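Local atomic coordinates of phosphodiesterase (Salpingoeca rosetta, PDB entry 7CJ3), a protein that carries a bacteriorhodopsin-like transmembrane domain, a bundle of membrane-spanning helices that holds retinal. Residues 62-73 / 99-110; 145-156 / 200-208. One frame throughout, in Å; residues are numbered along the deposited sequence.

Interaction 1: residues 62-73 / 99-110; sequences YGATSVAFAFAT and DGVACISYLSMA. With OLC ((2R)-2,3-dihydroxypropyl (9Z)-octadec-9-enoate), chain D; OLC ((2R)-2,3-dihydroxypropyl (9Z)-octadec-9-enoate), chain Q; OLC ((2R)-2,3-dihydroxypropyl (9Z)-octadec-9-enoate), chain L.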
# COMPACT_ATOMS: atom_id res chain seq x y z
N TYR B 62 -1.84 3.82 11.96
CA TYR B 62 -3.08 4.37 11.37
C TYR B 62 -2.69 5.27 10.18
O TYR B 62 -3.22 5.04 9.06
CB TYR B 62 -3.96 5.00 12.46
CG TYR B 62 -4.22 4.10 13.65
CD1 TYR B 62 -4.37 2.72 13.51
CD2 TYR B 62 -4.32 4.61 14.93
CE1 TYR B 62 -4.57 1.89 14.61
CE2 TYR B 62 -4.51 3.81 16.05
CZ TYR B 62 -4.64 2.44 15.89
OH TYR B 62 -4.83 1.64 16.99
N GLY B 63 -1.76 6.20 10.37
CA GLY B 63 -1.25 7.05 9.29
C GLY B 63 -0.87 6.21 8.10
O GLY B 63 -1.42 6.41 7.01
N ALA B 64 0.00 5.22 8.32
CA ALA B 64 0.58 4.38 7.26
C ALA B 64 -0.53 3.62 6.55
O ALA B 64 -0.52 3.56 5.30
CB ALA B 64 1.56 3.41 7.85
N THR B 65 -1.45 3.04 7.32
CA THR B 65 -2.58 2.25 6.77
C THR B 65 -3.39 3.17 5.87
O THR B 65 -3.86 2.72 4.77
CB THR B 65 -3.43 1.67 7.89
OG1 THR B 65 -2.55 1.05 8.81
CG2 THR B 65 -4.43 0.65 7.40
N SER B 66 -3.50 4.43 6.31
CA SER B 66 -4.40 5.41 5.64
C SER B 66 -3.86 5.69 4.24
O SER B 66 -4.63 5.56 3.26
CB SER B 66 -4.61 6.66 6.41
OG SER B 66 -5.73 7.31 5.85
N VAL B 67 -2.57 6.01 4.19
CA VAL B 67 -1.88 6.29 2.91
C VAL B 67 -2.07 5.06 2.00
O VAL B 67 -2.43 5.26 0.79
CB VAL B 67 -0.39 6.62 3.15
CG1 VAL B 67 0.36 6.73 1.83
CG2 VAL B 67 -0.24 7.88 3.98
N ALA B 68 -1.90 3.85 2.54
CA ALA B 68 -1.98 2.61 1.75
C ALA B 68 -3.36 2.52 1.08
O ALA B 68 -3.43 2.38 -0.15
CB ALA B 68 -1.71 1.42 2.62
N PHE B 69 -4.44 2.62 1.85
CA PHE B 69 -5.81 2.61 1.28
C PHE B 69 -6.05 3.74 0.25
O PHE B 69 -6.72 3.53 -0.74
CB PHE B 69 -6.83 2.68 2.41
CG PHE B 69 -7.10 1.34 3.01
CD1 PHE B 69 -7.80 0.39 2.29
CD2 PHE B 69 -6.66 1.02 4.28
CE1 PHE B 69 -8.08 -0.85 2.85
CE2 PHE B 69 -6.95 -0.20 4.85
CZ PHE B 69 -7.68 -1.13 4.14
N ALA B 70 -5.52 4.94 0.49
CA ALA B 70 -5.60 6.04 -0.49
C ALA B 70 -5.12 5.53 -1.86
O ALA B 70 -5.91 5.64 -2.83
CB ALA B 70 -4.81 7.24 -0.01
N PHE B 71 -3.90 4.98 -1.94
CA PHE B 71 -3.31 4.40 -3.18
C PHE B 71 -4.15 3.22 -3.67
O PHE B 71 -4.32 3.11 -4.91
CB PHE B 71 -1.84 4.01 -2.99
CG PHE B 71 -0.90 5.20 -3.07
CD1 PHE B 71 -0.56 5.76 -4.30
CD2 PHE B 71 -0.42 5.81 -1.92
CE1 PHE B 71 0.23 6.89 -4.36
CE2 PHE B 71 0.37 6.94 -1.99
CZ PHE B 71 0.70 7.48 -3.21
N ALA B 72 -4.67 2.39 -2.75
CA ALA B 72 -5.58 1.26 -3.07
C ALA B 72 -6.82 1.80 -3.77
O ALA B 72 -7.27 1.14 -4.72
CB ALA B 72 -5.95 0.49 -1.84
N THR B 73 -7.36 2.93 -3.30
CA THR B 73 -8.57 3.59 -3.87
C THR B 73 -8.24 4.19 -5.25
O THR B 73 -9.06 4.07 -6.18
CB THR B 73 -9.14 4.65 -2.90
OG1 THR B 73 -9.21 4.12 -1.58
CG2 THR B 73 -10.51 5.10 -3.31
N ASP B 99 -12.61 0.88 0.01
CA ASP B 99 -11.19 1.26 0.23
C ASP B 99 -11.10 2.72 0.67
O ASP B 99 -10.28 3.03 1.54
CB ASP B 99 -10.36 0.98 -1.03
CG ASP B 99 -9.98 -0.49 -1.14
OD1 ASP B 99 -10.35 -1.28 -0.23
OD2 ASP B 99 -9.31 -0.83 -2.11
N GLY B 100 -11.92 3.58 0.07
CA GLY B 100 -12.05 4.98 0.50
C GLY B 100 -12.54 5.08 1.94
O GLY B 100 -11.97 5.90 2.69
N VAL B 101 -13.57 4.31 2.30
CA VAL B 101 -14.15 4.37 3.67
C VAL B 101 -13.03 4.01 4.64
O VAL B 101 -12.85 4.72 5.64
CB VAL B 101 -15.37 3.44 3.85
CG1 VAL B 101 -15.78 3.31 5.31
CG2 VAL B 101 -16.54 3.92 3.01
N ALA B 102 -12.30 2.94 4.33
CA ALA B 102 -11.17 2.44 5.13
C ALA B 102 -10.10 3.53 5.21
O ALA B 102 -9.61 3.82 6.29
CB ALA B 102 -10.63 1.16 4.54
N CYS B 103 -9.81 4.19 4.10
CA CYS B 103 -8.80 5.26 4.03
C CYS B 103 -9.10 6.35 5.07
O CYS B 103 -8.20 6.66 5.89
CB CYS B 103 -8.74 5.86 2.64
SG CYS B 103 -7.58 7.24 2.60
N ILE B 104 -10.31 6.94 5.01
CA ILE B 104 -10.68 8.09 5.88
C ILE B 104 -10.89 7.63 7.32
O ILE B 104 -10.61 8.47 8.22
CB ILE B 104 -11.88 8.90 5.36
CG1 ILE B 104 -13.14 8.03 5.23
CG2 ILE B 104 -11.51 9.59 4.06
CD1 ILE B 104 -14.36 8.75 4.63
N SER B 105 -11.36 6.39 7.57
CA SER B 105 -11.54 5.92 8.97
C SER B 105 -10.15 5.90 9.61
O SER B 105 -9.99 6.40 10.74
CB SER B 105 -12.26 4.61 9.10
OG SER B 105 -13.03 4.34 7.94
N TYR B 106 -9.16 5.40 8.88
CA TYR B 106 -7.80 5.26 9.45
C TYR B 106 -7.17 6.66 9.60
O TYR B 106 -6.53 6.86 10.64
CB TYR B 106 -7.00 4.24 8.64
CG TYR B 106 -7.25 2.82 9.07
CD1 TYR B 106 -6.75 2.34 10.27
CD2 TYR B 106 -7.97 1.93 8.27
CE1 TYR B 106 -6.95 1.02 10.67
CE2 TYR B 106 -8.19 0.61 8.66
CZ TYR B 106 -7.67 0.14 9.87
OH TYR B 106 -7.90 -1.16 10.26
N LEU B 107 -7.38 7.58 8.65
CA LEU B 107 -6.89 8.99 8.74
C LEU B 107 -7.41 9.61 10.03
O LEU B 107 -6.61 10.24 10.74
CB LEU B 107 -7.36 9.81 7.52
CG LEU B 107 -6.98 11.30 7.54
CD1 LEU B 107 -5.50 11.52 7.74
CD2 LEU B 107 -7.36 11.99 6.25
N SER B 108 -8.70 9.40 10.31
CA SER B 108 -9.46 9.88 11.50
C SER B 108 -8.78 9.41 12.80
O SER B 108 -8.48 10.25 13.68
CB SER B 108 -10.89 9.40 11.39
OG SER B 108 -11.53 10.03 10.30
N MET B 109 -8.52 8.11 12.89
CA MET B 109 -7.89 7.44 14.05
C MET B 109 -6.50 8.01 14.35
O MET B 109 -6.20 8.23 15.55
CB MET B 109 -7.85 5.93 13.80
CG MET B 109 -9.28 5.31 13.94
SD MET B 109 -9.39 3.56 13.63
CE MET B 109 -8.25 2.90 14.83
N ALA B 110 -5.73 8.34 13.32
CA ALA B 110 -4.36 8.92 13.43
C ALA B 110 -4.38 10.39 13.89
O ALA B 110 -3.43 10.77 14.59
CB ALA B 110 -3.64 8.79 12.10
C18 OLC D . 1.87 3.42 1.69
C10 OLC D . 2.96 8.05 8.58
C9 OLC D . 2.24 9.16 8.78
C17 OLC D . 2.77 3.06 2.85
C11 OLC D . 3.55 7.63 7.25
C8 OLC D . 1.78 9.42 10.21
C16 OLC D . 2.94 4.23 3.80
C12 OLC D . 4.81 6.74 7.45
C7 OLC D . 3.00 9.55 11.16
C15 OLC D . 4.31 4.26 4.45
C13 OLC D . 4.75 5.43 6.69
C6 OLC D . 2.74 10.39 12.43
C14 OLC D . 4.58 5.55 5.19
C5 OLC D . 3.62 10.05 13.65
C18 OLC Q . -7.60 8.74 -4.33
C10 OLC Q . -14.75 7.22 -1.63
C9 OLC Q . -15.02 6.89 -2.90
C17 OLC Q . -7.89 9.20 -2.91
C11 OLC Q . -13.41 7.87 -1.38
C8 OLC Q . -14.02 7.11 -4.02
C24 OLC Q . -23.95 7.46 -11.06
C16 OLC Q . -9.22 8.66 -2.33
C12 OLC Q . -13.17 8.52 -0.03
C7 OLC Q . -14.64 7.17 -5.42
C15 OLC Q . -9.41 9.14 -0.87
C13 OLC Q . -11.86 9.34 -0.12
C6 OLC Q . -15.54 5.99 -5.77
C14 OLC Q . -10.56 8.53 -0.07
C5 OLC Q . -15.56 5.77 -7.30
C4 OLC Q . -16.86 6.17 -8.00
C3 OLC Q . -17.47 5.04 -8.82
C2 OLC Q . -19.00 5.16 -8.92
C21 OLC Q . -21.90 6.08 -10.61
C1 OLC Q . -19.44 6.04 -10.09
C22 OLC Q . -22.54 7.09 -11.59
O19 OLC Q . -18.87 7.09 -10.35
O25 OLC Q . -24.25 8.87 -10.98
O23 OLC Q . -21.68 8.23 -11.77
O20 OLC Q . -20.58 5.67 -10.94
C18 OLC L . 0.23 -2.48 3.52
C10 OLC L . 1.90 -2.16 10.91
C9 OLC L . 2.96 -2.99 10.91
C17 OLC L . -0.45 -1.60 4.57
C11 OLC L . 1.78 -0.91 10.06
C8 OLC L . 4.12 -2.68 10.00
C24 OLC L . 9.84 -0.04 20.05
C16 OLC L . 0.53 -0.58 4.99
C12 OLC L . 0.46 -1.04 9.41
C7 OLC L . 5.11 -3.81 10.02
C15 OLC L . 1.62 -1.26 5.83
C13 OLC L . 0.49 -0.63 7.98
C6 OLC L . 5.60 -4.04 11.45
C14 OLC L . 1.18 -1.72 7.22
C5 OLC L . 6.30 -2.89 12.13
C4 OLC L . 5.68 -2.74 13.49
C3 OLC L . 6.49 -1.74 14.31
C2 OLC L . 7.84 -2.28 14.73
C21 OLC L . 9.34 -1.62 18.27
C1 OLC L . 7.95 -2.12 16.22
C22 OLC L . 9.41 -0.14 18.56
O19 OLC L . 6.92 -2.24 16.88
O25 OLC L . 9.43 1.20 20.67
O23 OLC L . 10.28 0.56 17.60
O20 OLC L . 9.24 -1.80 16.85

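Interaction 2: residues 145-156 / 200-208; sequences CGLASRADRSSV and WGMFGKAMQ. With OLC ((2R)-2,3-dihydroxypropyl (9Z)-octadec-9-enoate), chain N.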
# COMPACT_ATOMS: atom_id res chain seq x y z
N CYS B 145 -19.48 -10.17 -3.19
CA CYS B 145 -19.18 -11.61 -3.40
C CYS B 145 -20.35 -12.21 -4.18
O CYS B 145 -20.07 -13.06 -5.08
CB CYS B 145 -18.96 -12.35 -2.08
SG CYS B 145 -17.35 -11.99 -1.29
N GLY B 146 -21.58 -11.77 -3.84
CA GLY B 146 -22.86 -12.11 -4.50
C GLY B 146 -22.88 -11.77 -5.99
O GLY B 146 -23.31 -12.63 -6.78
N LEU B 147 -22.43 -10.58 -6.38
CA LEU B 147 -22.40 -10.18 -7.81
C LEU B 147 -21.41 -11.05 -8.57
O LEU B 147 -21.76 -11.49 -9.69
CB LEU B 147 -22.04 -8.69 -7.93
CG LEU B 147 -23.01 -7.72 -7.27
CD1 LEU B 147 -22.62 -6.29 -7.62
CD2 LEU B 147 -24.45 -8.04 -7.67
N ALA B 148 -20.23 -11.28 -7.99
CA ALA B 148 -19.16 -12.11 -8.59
C ALA B 148 -19.66 -13.53 -8.86
O ALA B 148 -19.23 -14.11 -9.88
CB ALA B 148 -17.95 -12.14 -7.69
N SER B 149 -20.55 -14.05 -8.01
CA SER B 149 -20.99 -15.46 -8.01
C SER B 149 -22.46 -15.62 -8.44
O SER B 149 -22.96 -16.77 -8.38
CB SER B 149 -20.73 -16.06 -6.63
OG SER B 149 -21.52 -15.46 -5.60
N ARG B 150 -23.14 -14.54 -8.85
CA ARG B 150 -24.57 -14.53 -9.27
C ARG B 150 -25.40 -15.36 -8.28
O ARG B 150 -26.14 -16.25 -8.72
CB ARG B 150 -24.72 -15.09 -10.69
CG ARG B 150 -23.79 -14.46 -11.72
CD ARG B 150 -24.19 -13.10 -12.24
NE ARG B 150 -23.38 -12.83 -13.39
CZ ARG B 150 -23.57 -11.85 -14.27
NH1 ARG B 150 -24.56 -10.99 -14.08
NH2 ARG B 150 -22.76 -11.67 -15.29
N ALA B 151 -25.27 -15.10 -6.98
CA ALA B 151 -25.94 -15.86 -5.89
C ALA B 151 -27.37 -15.37 -5.72
O ALA B 151 -27.69 -14.27 -6.24
CB ALA B 151 -25.18 -15.69 -4.61
N ASP B 152 -28.19 -16.15 -5.00
CA ASP B 152 -29.57 -15.74 -4.60
C ASP B 152 -29.43 -14.55 -3.64
O ASP B 152 -28.59 -14.61 -2.71
CB ASP B 152 -30.39 -16.93 -4.09
CG ASP B 152 -31.29 -17.59 -5.14
OD1 ASP B 152 -30.97 -17.51 -6.36
OD2 ASP B 152 -32.33 -18.19 -4.74
N ARG B 153 -30.22 -13.50 -3.87
CA ARG B 153 -30.15 -12.19 -3.16
C ARG B 153 -30.44 -12.40 -1.66
O ARG B 153 -29.79 -11.70 -0.83
CB ARG B 153 -31.07 -11.17 -3.84
CG ARG B 153 -30.57 -10.65 -5.19
CD ARG B 153 -30.42 -11.62 -6.36
NE ARG B 153 -31.67 -12.31 -6.73
CZ ARG B 153 -31.81 -13.14 -7.76
NH1 ARG B 153 -30.79 -13.39 -8.57
NH2 ARG B 153 -32.98 -13.71 -8.00
N SER B 154 -31.33 -13.33 -1.30
CA SER B 154 -31.71 -13.64 0.11
C SER B 154 -30.55 -14.31 0.86
O SER B 154 -30.46 -14.11 2.08
CB SER B 154 -32.93 -14.53 0.16
OG SER B 154 -32.56 -15.88 -0.05
N SER B 155 -29.74 -15.11 0.17
CA SER B 155 -28.57 -15.82 0.74
C SER B 155 -27.45 -14.82 1.05
O SER B 155 -26.70 -15.03 2.02
CB SER B 155 -28.08 -16.91 -0.21
OG SER B 155 -29.05 -17.94 -0.35
N VAL B 156 -27.36 -13.76 0.25
CA VAL B 156 -26.34 -12.68 0.35
C VAL B 156 -26.71 -11.78 1.53
O VAL B 156 -25.83 -11.44 2.35
CB VAL B 156 -26.31 -11.89 -0.96
CG1 VAL B 156 -25.41 -10.68 -0.86
CG2 VAL B 156 -25.93 -12.78 -2.14
N TRP B 200 -18.30 -19.55 1.12
CA TRP B 200 -17.57 -20.64 0.42
C TRP B 200 -18.57 -21.36 -0.51
O TRP B 200 -18.25 -21.52 -1.70
CB TRP B 200 -16.87 -21.56 1.44
CG TRP B 200 -15.91 -22.54 0.82
CD1 TRP B 200 -16.21 -23.77 0.31
CD2 TRP B 200 -14.49 -22.36 0.63
NE1 TRP B 200 -15.08 -24.36 -0.19
CE2 TRP B 200 -14.02 -23.52 -0.03
CE3 TRP B 200 -13.59 -21.34 0.92
CZ2 TRP B 200 -12.69 -23.67 -0.39
CZ3 TRP B 200 -12.27 -21.50 0.57
CH2 TRP B 200 -11.83 -22.66 -0.07
N GLY B 201 -19.77 -21.63 -0.01
CA GLY B 201 -20.87 -22.28 -0.76
C GLY B 201 -21.21 -21.58 -2.06
O GLY B 201 -21.21 -22.25 -3.12
N MET B 202 -21.52 -20.29 -2.01
CA MET B 202 -22.12 -19.54 -3.15
C MET B 202 -21.08 -19.37 -4.27
O MET B 202 -21.48 -19.42 -5.45
CB MET B 202 -22.70 -18.19 -2.72
CG MET B 202 -21.68 -17.17 -2.27
SD MET B 202 -22.41 -15.50 -2.07
CE MET B 202 -23.45 -15.75 -0.63
N PHE B 203 -19.80 -19.21 -3.92
CA PHE B 203 -18.67 -19.25 -4.89
C PHE B 203 -18.58 -20.63 -5.54
O PHE B 203 -18.26 -20.68 -6.75
CB PHE B 203 -17.35 -18.95 -4.20
CG PHE B 203 -17.08 -17.48 -4.08
CD1 PHE B 203 -16.74 -16.74 -5.20
CD2 PHE B 203 -17.16 -16.84 -2.86
CE1 PHE B 203 -16.46 -15.39 -5.09
CE2 PHE B 203 -16.91 -15.48 -2.76
CZ PHE B 203 -16.54 -14.77 -3.87
N GLY B 204 -18.82 -21.70 -4.77
CA GLY B 204 -18.84 -23.09 -5.24
C GLY B 204 -19.98 -23.35 -6.22
O GLY B 204 -19.72 -23.91 -7.32
N LYS B 205 -21.21 -22.98 -5.86
CA LYS B 205 -22.39 -23.12 -6.75
C LYS B 205 -22.01 -22.56 -8.14
O LYS B 205 -22.26 -23.26 -9.17
CB LYS B 205 -23.61 -22.44 -6.13
CG LYS B 205 -24.21 -23.20 -4.96
CD LYS B 205 -25.07 -22.35 -4.05
CE LYS B 205 -25.47 -23.08 -2.79
NZ LYS B 205 -26.40 -22.30 -1.92
N ALA B 206 -21.26 -21.45 -8.18
CA ALA B 206 -20.96 -20.64 -9.39
C ALA B 206 -19.76 -21.20 -10.16
O ALA B 206 -19.63 -20.87 -11.33
CB ALA B 206 -20.73 -19.22 -9.00
N MET B 207 -18.90 -21.99 -9.51
CA MET B 207 -17.73 -22.60 -10.18
C MET B 207 -18.15 -23.79 -11.04
O MET B 207 -17.34 -24.18 -11.91
CB MET B 207 -16.70 -23.07 -9.13
CG MET B 207 -15.89 -21.95 -8.54
SD MET B 207 -15.08 -22.46 -7.01
CE MET B 207 -13.64 -23.27 -7.70
N GLN B 208 -19.37 -24.33 -10.85
CA GLN B 208 -19.88 -25.51 -11.62
C GLN B 208 -19.98 -25.15 -13.11
O GLN B 208 -20.27 -24.00 -13.48
CB GLN B 208 -21.21 -26.02 -11.07
CG GLN B 208 -21.01 -26.57 -9.66
CD GLN B 208 -22.25 -26.74 -8.82
OE1 GLN B 208 -23.38 -26.69 -9.32
NE2 GLN B 208 -22.05 -26.95 -7.52
C18 OLC N . -10.54 -19.58 12.66
C10 OLC N . -14.38 -23.29 4.09
C9 OLC N . -14.50 -24.40 3.31
C17 OLC N . -10.99 -20.70 11.73
C11 OLC N . -14.76 -23.18 5.53
C8 OLC N . -15.05 -25.73 3.71
C24 OLC N . -18.35 -28.29 -5.55
C16 OLC N . -11.91 -20.29 10.56
C12 OLC N . -13.91 -22.14 6.23
C7 OLC N . -15.54 -26.49 2.48
C15 OLC N . -12.67 -21.48 9.95
C13 OLC N . -13.67 -22.48 7.73
C6 OLC N . -16.73 -27.40 2.80
C14 OLC N . -12.87 -21.34 8.44
C5 OLC N . -18.13 -26.75 2.88
C4 OLC N . -18.82 -26.26 1.56
C3 OLC N . -18.25 -26.80 0.23
C2 OLC N . -18.61 -26.02 -1.05
C21 OLC N . -16.91 -26.36 -4.67
C1 OLC N . -17.56 -26.26 -2.16
C22 OLC N . -17.15 -27.37 -5.82
O19 OLC N . -16.38 -26.46 -1.85
O25 OLC N . -18.70 -28.92 -6.77
O23 OLC N . -17.33 -26.72 -7.10
O20 OLC N . -17.90 -26.31 -3.60

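Interaction 1: residues 62-73 / 99-110
The ring of Phe69 fills a hollow on 99-110 formed by Asp99, Ala102, Cys103 and Tyr106. Ala102 CB stands over the ring centre, 3.6 Å from the centroid of Phe69, as a CH-pi contact. Asp99 OD1 lies in the ring plane at the edge, with the carboxylate turned 62° against the ring.

Tyr106 is the bump that answers from the other helix. It enters a hollow formed by Tyr62, Thr65, Ser66 and Phe69. Thr65 CG2 covers one face at 3.8 Å from the Tyr106 centroid, while Thr65 OG1 bonds back to Phe61 O. The side chains of Tyr62 and Tyr106 cross at about a right angle, and CD1 of Tyr62 lies at the edge of the Tyr106 ring, 4.0 Å from CD1 of Tyr106.

These knobs-into-holes join two consecutive transmembrane helices of the bacteriorhodopsin-like fold. The short axes run antiparallel, at 158°, and come within 7.8 Å. Retinal lies about 6 Å from the Phe69 side chain.

Small residues bring the backbones together near Ser66 and Cys103. Ser66 OG is anti to its own backbone N (chi1 -165°), which turns it to the other helix, where it donates to Cys103 O at 2.6 Å. That carbonyl also accepts from Leu107 N in its own helix. Cys103 SG in turn rests against the methyl of Ala70.

Towards Ala110, the Met109 chain bends at its last torsion and lays CE over the centre of the Tyr62 ring, 3.8 Å from the centroid. SD stands farther above that face, a Met-aromatic contact. The Tyr62 and Tyr106 hydroxyls reach past this interface to Glu254 and Asp261. The methyl of Ala110 fits against Gly63, with CB 3.6 Å from Gly63 N.

Interaction 2: residues 145-156 / 200-208
Met202 enters a pocket made by Gly146, Ser149, Ser155 and Val156, a knob into a hole. It has the most surface buried here. With CG between the backbone N and the carbonyl carbon (chi1 67°) and a bend at the last torsion, the chain brings SD to Ser149 and CE to Val156. SD comes to 3.6 Å from Ser149 OG. On the same sulfur, Ala151 CB packs at 3.8 Å from SD. The terminal CE of Met202 lies 4.2 Å from Val156 CG2, the two side chains crossing at about a right angle.

Ser149 is the second main residue. It lies just before Arg150, the first residue to leave helical angles, whose positive phi belongs to a Schellman motif. Ser149 OG donates back to Cys145 O at 2.9 Å, so the hydroxyl is tied down within its own segment while it borders the Met202 sulfur. Ala206 CB packs beside the Ser149 carbonyl, 3.4 Å from Ser149 O.

Phe203 completes the contact one residue on from Met202. Its ring leans towards Cys145 and Ala148. Cys145 CB lies 3.8 Å from Phe203 CE2. The sulfur sits at the ring edge, SG being 5.0 Å from the Phe203 centroid, a Cys sulfur-aromatic contact. Ile229 of helix 219-233 also packs on Cys145.

The short axes of 145-149 and 200-207 run nearly parallel, at 15°. Both belong to the bacteriorhodopsin-like bundle, and helix 153-173 starts beside them. On another side of 200-208, Trp200 NE1 donates to O19 of OLC (chain N) at 3.0 Å.

Between the two segments, sulfur, methyl and ring contacts do the holding. With the serine hydroxyl bonded within its own segment, the fit rests on shape and apolar packing more than on polar pairing.

In the fold
From the N terminus, helix 58-81 comes first. Helix 86-111 turns back along it, and interaction 1 closes this hairpin across 25 intervening residues. The chain then runs through helix 128-149. Interaction 2 opens at the end of that helix, passes over the turn into helix 153-173, and closes on helix 178-207 after 43 residues. The two contacts are in series; neither nests in nor crosses the other. The centres of interactions 1 and 2 are 29 Å apart, on opposite sides of the chain's centre. Helices 86-111 and 128-149 connect them: Tyr106 touches Glu133, and Leu147 touches Ile94. Residues of 62-73 also pack against the second subunit, which does not touch the segments of interaction 2.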